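PDB 2J3X: C2 toxin component I from Clostridium botulinum, which transfers ADP-ribose from NAD+ to actin as the enzymatic half of a binary toxin. Local coordinates for residues F113-V118 and R122-E127; I137-T142 and D422-Q427; S197-T202 and Y208-G213. The protein carries 2 engineered substitutions. All blocks are in the same frame, centred on the assembly; numbering follows the deposited sequence.

Contacts 1 and 3 belong to the first of two ADP-ribosyltransferase-like units, and contact 2 joins that unit to the second. In related binary toxins the second unit is the catalytic one, while the first probably serves to dock on the transport component. Contacts 1 and 3 have centres about 13 Å apart and touch directly: Arg116 NH2 lies 3.3 Å from Tyr208 CE2, and Ile124 packs on the hairpin. Contact 2 is about 20 Å from contact 3, centre to centre, yet strands 141-143 and 191-203 are neighbours in one sheet. Helix 126-136 leads from contact 1 toward contact 2; the centres of these two are about 24 Å apart. The sulfate at contact 1 is probably from the crystallisation liquor.

Contact 1 (F113-V118 and R122-E127); sequences FSIRDV and RDISDE. With SO4 (sulfate ion), chain O.
In Ile115 a chi1 of -67° sets CG1 beside the backbone N and leaves CG2 pointing to Ile124, whose own chain runs out extended to CD1 (chi2 166°). The two side chains therefore lie side by side and point the same way, with Ile115 CG2 3.8 Å from Ile124 CD1; both continue onto Ile209 of strand 206-216, an apolar setting that suits isoleucine. Arg116 lays its aliphatic part across Ile124, CG to CG1 at 3.9 Å. As suits an arginine, its NE bonds to Asp207 O, NH1 to Glu158 O, and the group makes a cation-pi contact with Tyr208. The backbones join through a single antiparallel bridge, Val118 with Asp123, with two classic beta bulges: Arg122 and Asp123 both face Val118, and Asp117 and Val118 both face Asp123. Val118 O accepts from Asp123 N (2.9 Å, N-H...O 165°) and, from the opposite face of its plane, Arg122 N (3.2 Å); Val118 N returns a bond to Asp123 O at 3.2 Å. Water 1 links Ile115 O to Ser125 N, at the N-cap of helix 126-136. Backbone N-H groups of Ile115 and Arg116 hydrogen-bond O2 and O3 of the sulfate, probably a crystallisation ion.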
loop_
_atom_site.group_PDB
_atom_site.type_symbol
_atom_site.label_atom_id
_atom_site.label_comp_id
_atom_site.label_asym_id
_atom_site.label_seq_id
_atom_site.Cartn_x
_atom_site.Cartn_y
_atom_site.Cartn_z
ATOM N N PHE A 113 0.324 19.329 1.869
ATOM C CA PHE A 113 0.085 20.775 2.056
ATOM C C PHE A 113 -0.375 20.987 3.478
ATOM O O PHE A 113 -0.773 20.039 4.159
ATOM C CB PHE A 113 -0.971 21.331 1.084
ATOM C CG PHE A 113 -2.252 20.531 1.059
ATOM C CD1 PHE A 113 -3.294 20.797 1.935
ATOM C CD2 PHE A 113 -2.399 19.503 0.136
ATOM C CE1 PHE A 113 -4.461 20.014 1.875
ATOM C CE2 PHE A 113 -3.555 18.744 0.081
ATOM C CZ PHE A 113 -4.590 19.012 0.922
ATOM N N SER A 114 -0.357 22.239 3.927
ATOM C CA SER A 114 -0.624 22.520 5.337
ATOM C C SER A 114 -2.126 22.616 5.579
ATOM O O SER A 114 -2.922 22.921 4.665
ATOM C CB SER A 114 0.017 23.855 5.759
ATOM O OG SER A 114 -0.349 24.855 4.815
ATOM N N ILE A 115 -2.499 22.305 6.821
ATOM C CA ILE A 115 -3.900 22.200 7.163
ATOM C C ILE A 115 -4.364 23.367 8.051
ATOM O O ILE A 115 -5.409 23.985 7.774
ATOM C CB ILE A 115 -4.131 20.835 7.886
ATOM C CG1 ILE A 115 -3.911 19.644 6.943
ATOM C CG2 ILE A 115 -5.498 20.839 8.554
ATOM C CD1 ILE A 115 -4.728 19.708 5.758
ATOM N N ARG A 116 -3.589 23.678 9.079
ATOM C CA ARG A 116 -3.921 24.822 9.956
ATOM C C ARG A 116 -3.245 26.055 9.363
ATOM O O ARG A 116 -2.113 26.362 9.732
ATOM C CB ARG A 116 -3.404 24.565 11.336
ATOM C CG ARG A 116 -4.189 23.417 12.068
ATOM C CD ARG A 116 -3.483 23.085 13.354
ATOM N NE ARG A 116 -4.253 22.127 14.178
ATOM C CZ ARG A 116 -3.699 21.282 15.036
ATOM N NH1 ARG A 116 -2.354 21.230 15.161
ATOM N NH2 ARG A 116 -4.471 20.456 15.758
ATOM N N ASP A 117 -3.963 26.769 8.509
ATOM C CA ASP A 117 -3.332 27.860 7.695
ATOM C C ASP A 117 -3.568 29.255 8.230
ATOM O O ASP A 117 -2.999 30.239 7.697
ATOM C CB ASP A 117 -3.888 27.942 6.285
ATOM C CG ASP A 117 -3.472 26.817 5.404
ATOM O OD1 ASP A 117 -2.633 26.011 5.811
ATOM O OD2 ASP A 117 -3.962 26.797 4.239
ATOM N N VAL A 118 -4.409 29.397 9.240
ATOM C CA VAL A 118 -4.854 30.748 9.562
ATOM C C VAL A 118 -4.841 30.971 11.077
ATOM O O VAL A 118 -4.783 30.018 11.831
ATOM C CB VAL A 118 -6.217 31.110 8.894
ATOM C CG1 VAL A 118 -6.147 30.965 7.387
ATOM C CG2 VAL A 118 -7.341 30.274 9.473
ATOM N N ARG A 122 -3.274 28.005 13.739
ATOM C CA ARG A 122 -4.128 27.320 14.709
ATOM C C ARG A 122 -5.457 26.922 14.089
ATOM O O ARG A 122 -6.044 25.887 14.469
ATOM C CB ARG A 122 -4.369 28.218 15.923
ATOM C CG ARG A 122 -3.200 28.186 16.919
ATOM C CD ARG A 122 -3.368 29.232 17.996
ATOM N NE ARG A 122 -3.390 30.594 17.477
ATOM C CZ ARG A 122 -3.587 31.689 18.215
ATOM N NH1 ARG A 122 -3.793 31.593 19.527
ATOM N NH2 ARG A 122 -3.618 32.883 17.634
ATOM N N ASP A 123 -5.936 27.696 13.128
ATOM C CA ASP A 123 -7.260 27.431 12.608
ATOM C C ASP A 123 -7.232 26.915 11.200
ATOM O O ASP A 123 -6.246 27.067 10.479
ATOM C CB ASP A 123 -8.148 28.682 12.668
ATOM C CG ASP A 123 -8.374 29.177 14.106
ATOM O OD1 ASP A 123 -8.033 28.480 15.080
ATOM O OD2 ASP A 123 -8.878 30.317 14.219
ATOM N N ILE A 124 -8.353 26.346 10.780
ATOM C CA ILE A 124 -8.437 25.698 9.482
ATOM C C ILE A 124 -9.504 26.387 8.661
ATOM O O ILE A 124 -10.632 26.575 9.135
ATOM C CB ILE A 124 -8.794 24.198 9.651
ATOM C CG1 ILE A 124 -7.705 23.529 10.493
ATOM C CG2 ILE A 124 -8.917 23.475 8.300
ATOM C CD1 ILE A 124 -8.078 22.084 11.050
ATOM N N SER A 125 -9.145 26.805 7.445
ATOM C CA SER A 125 -10.054 27.498 6.561
ATOM C C SER A 125 -11.014 26.476 5.933
ATOM O O SER A 125 -10.646 25.331 5.673
ATOM C CB SER A 125 -9.254 28.178 5.437
ATOM O OG SER A 125 -10.135 28.796 4.507
ATOM N N ASP A 126 -12.238 26.895 5.659
ATOM C CA ASP A 126 -13.180 26.060 4.891
ATOM C C ASP A 126 -12.633 25.728 3.515
ATOM O O ASP A 126 -12.902 24.672 2.974
ATOM C CB ASP A 126 -14.529 26.770 4.715
ATOM C CG ASP A 126 -15.352 26.734 5.954
ATOM O OD1 ASP A 126 -14.969 25.997 6.903
ATOM O OD2 ASP A 126 -16.389 27.464 6.005
ATOM N N GLU A 127 -11.901 26.655 2.922
ATOM C CA GLU A 127 -11.219 26.366 1.676
ATOM C C GLU A 127 -10.309 25.125 1.728
ATOM O O GLU A 127 -10.284 24.288 0.767
ATOM C CB GLU A 127 -10.407 27.597 1.243
ATOM C CG GLU A 127 -9.724 27.377 -0.095
ATOM C CD GLU A 127 -9.100 28.665 -0.684
ATOM O OE1 GLU A 127 -8.915 29.598 0.076
ATOM O OE2 GLU A 127 -8.789 28.724 -1.906
HETATM S S SO4 O . -0.080 22.113 9.389
HETATM O O1 SO4 O . 0.453 21.379 10.510
HETATM O O2 SO4 O . -0.617 21.140 8.430
HETATM O O3 SO4 O . -1.131 23.048 9.762
HETATM O O4 SO4 O . 0.971 22.935 8.705
HETATM O O HOH W 1 -6.595 26.226 6.503
#

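Contact 2 (I137-T142 and D422-Q427); sequences INQEYT and DAEGIQ
Two residues before Glu424, whose carboxylate meets the amide of Gln139, the CB of Asp422 points toward segment 137-142, and the residue reaches that segment through a water. Water 2 donates to Glu140 O at 2.9 Å and accepts from Thr142 N at 3.1 Å, while its bond to Asp422 OD2 is weak. The stronger partners of Asp422 are Arg366 and Arg402, salt bridges that make an acidic residue fitting here; the same arginines also bond to Thr142, at OG1 and O respectively. Ala423 faces away into its own sheet. The contact spans the two ADP-ribosyltransferase-like units: strand 141-143 is an outermost strand of the larger mixed sheet, and strand 414-426 lies within the five-stranded one. The 9.5 Å between the CA atoms of Gln139 and Glu424 is spanned by two long side chains. Glu424 places CG between its backbone N and carbonyl carbon (chi1 66°) and then runs extended, so that OE1 receives Gln139 NE2 at 3.0 Å and an almost straight N-H...O of 166°. The acceptor lies close to the amide plane, but the donor comes from above the carboxylate, and the two planes are 48° apart. Arg368 NH1 makes a long, weak ion pair with the same Glu424 OE1. Gln139 bends at chi2, letting its OE1 take Glu140 N (2.9 Å) on an in-plane lone pair while Arg368 also bonds to it; together these partners fix the rotation of the amide and identify its two ends.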
loop_
_atom_site.group_PDB
_atom_site.type_symbol
_atom_site.label_atom_id
_atom_site.label_comp_id
_atom_site.label_asym_id
_atom_site.label_seq_id
_atom_site.Cartn_x
_atom_site.Cartn_y
_atom_site.Cartn_z
ATOM N N ILE A 137 -11.681 12.007 -0.277
ATOM C CA ILE A 137 -12.953 11.252 -0.056
ATOM C C ILE A 137 -13.059 10.189 -1.132
ATOM O O ILE A 137 -12.807 10.456 -2.302
ATOM C CB ILE A 137 -14.183 12.212 -0.127
ATOM C CG1 ILE A 137 -14.144 13.176 1.082
ATOM C CG2 ILE A 137 -15.501 11.443 -0.187
ATOM C CD1 ILE A 137 -14.105 12.486 2.308
ATOM N N ASN A 138 -13.367 8.969 -0.706
ATOM C CA ASN A 138 -13.441 7.801 -1.563
ATOM C C ASN A 138 -12.099 7.376 -2.220
ATOM O O ASN A 138 -12.079 6.588 -3.175
ATOM C CB ASN A 138 -14.480 8.003 -2.643
ATOM C CG ASN A 138 -15.203 6.739 -2.951
ATOM O OD1 ASN A 138 -15.044 5.743 -2.240
ATOM N ND2 ASN A 138 -15.983 6.733 -4.025
ATOM N N GLN A 139 -10.988 7.937 -1.750
ATOM C CA GLN A 139 -9.687 7.393 -2.100
ATOM C C GLN A 139 -9.349 6.325 -1.076
ATOM O O GLN A 139 -9.933 6.301 0.017
ATOM C CB GLN A 139 -8.608 8.504 -2.068
ATOM C CG GLN A 139 -7.209 7.988 -2.503
ATOM C CD GLN A 139 -7.241 7.376 -3.878
ATOM O OE1 GLN A 139 -7.434 6.166 -4.031
ATOM N NE2 GLN A 139 -7.113 8.225 -4.903
ATOM N N GLU A 140 -8.445 5.405 -1.409
ATOM C CA GLU A 140 -8.173 4.287 -0.485
ATOM C C GLU A 140 -6.705 4.249 -0.127
ATOM O O GLU A 140 -5.822 4.179 -1.023
ATOM C CB GLU A 140 -8.597 2.982 -1.145
ATOM C CG GLU A 140 -8.464 1.760 -0.225
ATOM C CD GLU A 140 -9.159 0.545 -0.811
ATOM O OE1 GLU A 140 -9.178 0.395 -2.061
ATOM O OE2 GLU A 140 -9.679 -0.271 -0.024
ATOM N N TYR A 141 -6.425 4.322 1.169
ATOM C CA TYR A 141 -5.040 4.490 1.661
ATOM C C TYR A 141 -4.642 3.322 2.532
ATOM O O TYR A 141 -5.171 3.140 3.630
ATOM C CB TYR A 141 -4.964 5.757 2.505
ATOM C CG TYR A 141 -5.298 6.995 1.708
ATOM C CD1 TYR A 141 -4.352 7.602 0.871
ATOM C CD2 TYR A 141 -6.591 7.583 1.816
ATOM C CE1 TYR A 141 -4.684 8.766 0.145
ATOM C CE2 TYR A 141 -6.924 8.724 1.109
ATOM C CZ TYR A 141 -5.960 9.327 0.283
ATOM O OH TYR A 141 -6.291 10.475 -0.421
ATOM N N THR A 142 -3.686 2.513 2.071
ATOM C CA THR A 142 -3.341 1.313 2.805
ATOM C C THR A 142 -2.323 1.563 3.915
ATOM O O THR A 142 -1.279 2.240 3.715
ATOM C CB THR A 142 -2.745 0.280 1.789
ATOM O OG1 THR A 142 -3.665 0.168 0.697
ATOM C CG2 THR A 142 -2.469 -1.100 2.454
ATOM N N ASP A 422 1.753 4.757 -4.846
ATOM C CA ASP A 422 0.365 4.357 -5.070
ATOM C C ASP A 422 -0.188 5.180 -6.220
ATOM O O ASP A 422 -0.151 6.418 -6.195
ATOM C CB ASP A 422 -0.485 4.698 -3.809
ATOM C CG ASP A 422 -0.303 3.685 -2.691
ATOM O OD1 ASP A 422 -0.147 2.490 -3.011
ATOM O OD2 ASP A 422 -0.396 4.062 -1.511
ATOM N N ALA A 423 -0.757 4.507 -7.212
ATOM C CA ALA A 423 -1.332 5.211 -8.338
ATOM C C ALA A 423 -2.619 4.528 -8.791
ATOM O O ALA A 423 -2.774 3.314 -8.657
ATOM C CB ALA A 423 -0.375 5.312 -9.484
ATOM N N GLU A 424 -3.491 5.342 -9.360
ATOM C CA GLU A 424 -4.841 4.856 -9.826
ATOM C C GLU A 424 -4.984 5.189 -11.304
ATOM O O GLU A 424 -4.304 6.111 -11.813
ATOM C CB GLU A 424 -5.942 5.576 -9.030
ATOM C CG GLU A 424 -5.964 7.131 -9.348
ATOM C CD GLU A 424 -6.982 7.946 -8.570
ATOM O OE1 GLU A 424 -7.728 7.391 -7.697
ATOM O OE2 GLU A 424 -6.980 9.175 -8.863
ATOM N N GLY A 425 -5.837 4.453 -12.002
ATOM C CA GLY A 425 -6.041 4.628 -13.455
ATOM C C GLY A 425 -6.844 5.870 -13.759
ATOM O O GLY A 425 -7.805 6.175 -13.046
ATOM N N ILE A 426 -6.418 6.622 -14.776
ATOM C CA ILE A 426 -7.191 7.788 -15.220
ATOM C C ILE A 426 -7.257 7.756 -16.749
ATOM O O ILE A 426 -6.588 6.902 -17.334
ATOM C CB ILE A 426 -6.557 9.102 -14.752
ATOM C CG1 ILE A 426 -5.124 9.194 -15.248
ATOM C CG2 ILE A 426 -6.588 9.202 -13.253
ATOM C CD1 ILE A 426 -4.557 10.652 -15.060
ATOM N N GLN A 427 -8.044 8.644 -17.381
ATOM C CA GLN A 427 -8.205 8.621 -18.846
ATOM C C GLN A 427 -6.872 8.586 -19.572
ATOM O O GLN A 427 -5.978 9.382 -19.272
ATOM C CB GLN A 427 -9.027 9.794 -19.399
ATOM C CG GLN A 427 -9.193 9.697 -20.928
ATOM C CD GLN A 427 -9.602 10.992 -21.623
ATOM O OE1 GLN A 427 -10.711 11.498 -21.429
ATOM N NE2 GLN A 427 -8.728 11.495 -22.492
HETATM O O HOH W 2 -3.196 3.054 -0.928
#

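Contact 3 (S197-T202 and Y208-G213); sequences SAIITT and YILIEG
Leu210 O is gripped by Ile199 N at 3.0 Å and by water 3, which donates to it at 2.8 Å and links weakly to Ser197 OG; Ala198 CA adds a CA-H...O contact. The Ile199-Leu210 pair is reciprocal, Leu210 N returning a bond to Ile199 O, and the same exchange recurs between Thr201 and Tyr208, where Thr201 N meets Tyr208 O at 2.8 Å and a nearly straight 171°. At the other end Glu212 N bonds to Ser197 O at 3.0 Å, though the return bond from Ser197 N is weak. This is the regular antiparallel register of the hairpin formed by strands 191-203 and 206-216. One face bears Ala198, Ile200, Ile209 and Ile211, all apolar because helix 126-136 packs there; the small Ala198 lets its CB meet Ile209 CG2 diagonally at 3.8 Å. The other bears Ser197, Ile199, Thr201, Tyr208, Leu210 and Glu212, with Ser197 OG 3.3 Å from Glu212 CG. In Thr201 the hydroxyl stands opposite the backbone N (chi1 -163°), which turns CG2 to Leu210 CB at 3.9 Å. Beta-branched Ile and Thr favour such extended backbones. The direct hydrogen bonds between the strands use no side-chain atoms, leaving side chains to set each face's character.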
loop_
_atom_site.group_PDB
_atom_site.type_symbol
_atom_site.label_atom_id
_atom_site.label_comp_id
_atom_site.label_asym_id
_atom_site.label_seq_id
_atom_site.Cartn_x
_atom_site.Cartn_y
_atom_site.Cartn_z
ATOM N N SER A 197 -16.160 11.113 4.888
ATOM C CA SER A 197 -16.570 12.505 5.166
ATOM C C SER A 197 -15.483 13.189 5.967
ATOM O O SER A 197 -14.652 12.536 6.561
ATOM C CB SER A 197 -17.883 12.574 5.959
ATOM O OG SER A 197 -17.753 11.918 7.193
ATOM N N ALA A 198 -15.503 14.516 5.951
ATOM C CA ALA A 198 -14.532 15.290 6.705
ATOM C C ALA A 198 -15.189 16.574 7.162
ATOM O O ALA A 198 -15.898 17.224 6.372
ATOM C CB ALA A 198 -13.338 15.623 5.819
ATOM N N ILE A 199 -14.942 16.928 8.404
ATOM C CA ILE A 199 -15.444 18.214 8.970
ATOM C C ILE A 199 -14.323 18.855 9.747
ATOM O O ILE A 199 -13.363 18.176 10.118
ATOM C CB ILE A 199 -16.682 18.032 9.880
ATOM C CG1 ILE A 199 -16.323 17.192 11.117
ATOM C CG2 ILE A 199 -17.850 17.491 9.062
ATOM C CD1 ILE A 199 -17.461 17.197 12.244
ATOM N N ILE A 200 -14.455 20.151 10.007
ATOM C CA ILE A 200 -13.577 20.799 10.967
ATOM C C ILE A 200 -14.205 20.642 12.340
ATOM O O ILE A 200 -15.433 20.806 12.497
ATOM C CB ILE A 200 -13.321 22.302 10.649
ATOM C CG1 ILE A 200 -12.490 22.413 9.361
ATOM C CG2 ILE A 200 -12.543 22.971 11.798
ATOM C CD1 ILE A 200 -12.698 23.768 8.597
ATOM N N THR A 201 -13.385 20.253 13.295
ATOM C CA THR A 201 -13.792 20.125 14.698
ATOM C C THR A 201 -12.775 20.764 15.658
ATOM O O THR A 201 -11.590 20.866 15.353
ATOM C CB THR A 201 -14.043 18.653 15.121
ATOM O OG1 THR A 201 -14.805 18.664 16.345
ATOM C CG2 THR A 201 -12.712 17.904 15.375
ATOM N N THR A 202 -13.254 21.192 16.829
ATOM C CA THR A 202 -12.412 21.768 17.878
ATOM C C THR A 202 -12.469 20.848 19.096
ATOM O O THR A 202 -13.552 20.464 19.558
ATOM C CB THR A 202 -12.902 23.197 18.231
ATOM O OG1 THR A 202 -12.990 23.987 17.032
ATOM C CG2 THR A 202 -12.005 23.877 19.228
ATOM N N TYR A 208 -9.046 20.627 14.145
ATOM C CA TYR A 208 -8.645 19.412 13.415
ATOM C C TYR A 208 -9.603 19.191 12.284
ATOM O O TYR A 208 -10.796 19.546 12.351
ATOM C CB TYR A 208 -8.736 18.158 14.319
ATOM C CG TYR A 208 -7.905 18.214 15.541
ATOM C CD1 TYR A 208 -8.388 18.794 16.725
ATOM C CD2 TYR A 208 -6.615 17.620 15.559
ATOM C CE1 TYR A 208 -7.573 18.808 17.901
ATOM C CE2 TYR A 208 -5.826 17.624 16.728
ATOM C CZ TYR A 208 -6.297 18.225 17.870
ATOM O OH TYR A 208 -5.538 18.236 19.047
ATOM N N ILE A 209 -9.118 18.574 11.217
ATOM C CA ILE A 209 -10.064 17.965 10.289
ATOM C C ILE A 209 -10.348 16.541 10.824
ATOM O O ILE A 209 -9.434 15.710 10.952
ATOM C CB ILE A 209 -9.514 17.901 8.856
ATOM C CG1 ILE A 209 -9.424 19.339 8.277
ATOM C CG2 ILE A 209 -10.483 17.060 7.935
ATOM C CD1 ILE A 209 -8.808 19.404 6.847
ATOM N N LEU A 210 -11.628 16.280 11.144
ATOM C CA LEU A 210 -12.067 14.965 11.643
ATOM C C LEU A 210 -12.611 14.238 10.428
ATOM O O LEU A 210 -13.572 14.672 9.783
ATOM C CB LEU A 210 -13.162 15.138 12.701
ATOM C CG LEU A 210 -13.803 13.843 13.225
ATOM C CD1 LEU A 210 -12.755 12.955 13.980
ATOM C CD2 LEU A 210 -14.995 14.280 14.148
ATOM N N ILE A 211 -11.982 13.112 10.142
ATOM C CA ILE A 211 -12.324 12.303 8.983
ATOM C C ILE A 211 -12.979 11.045 9.480
ATOM O O ILE A 211 -12.419 10.347 10.349
ATOM C CB ILE A 211 -11.052 11.932 8.184
ATOM C CG1 ILE A 211 -10.354 13.195 7.664
ATOM C CG2 ILE A 211 -11.393 10.863 7.069
ATOM C CD1 ILE A 211 -8.879 12.956 7.315
ATOM N N GLU A 212 -14.161 10.744 8.948
ATOM C CA GLU A 212 -14.776 9.422 9.178
ATOM C C GLU A 212 -14.338 8.518 8.029
ATOM O O GLU A 212 -14.589 8.812 6.856
ATOM C CB GLU A 212 -16.306 9.514 9.126
ATOM C CG GLU A 212 -16.923 10.495 10.099
ATOM C CD GLU A 212 -16.647 10.166 11.576
ATOM O OE1 GLU A 212 -16.437 8.965 11.919
ATOM O OE2 GLU A 212 -16.668 11.138 12.385
ATOM N N GLY A 213 -13.665 7.431 8.371
ATOM C CA GLY A 213 -13.187 6.487 7.329
ATOM C C GLY A 213 -13.735 5.101 7.494
ATOM O O GLY A 213 -14.024 4.666 8.630
HETATM O O HOH W 3 -16.244 13.781 9.606
#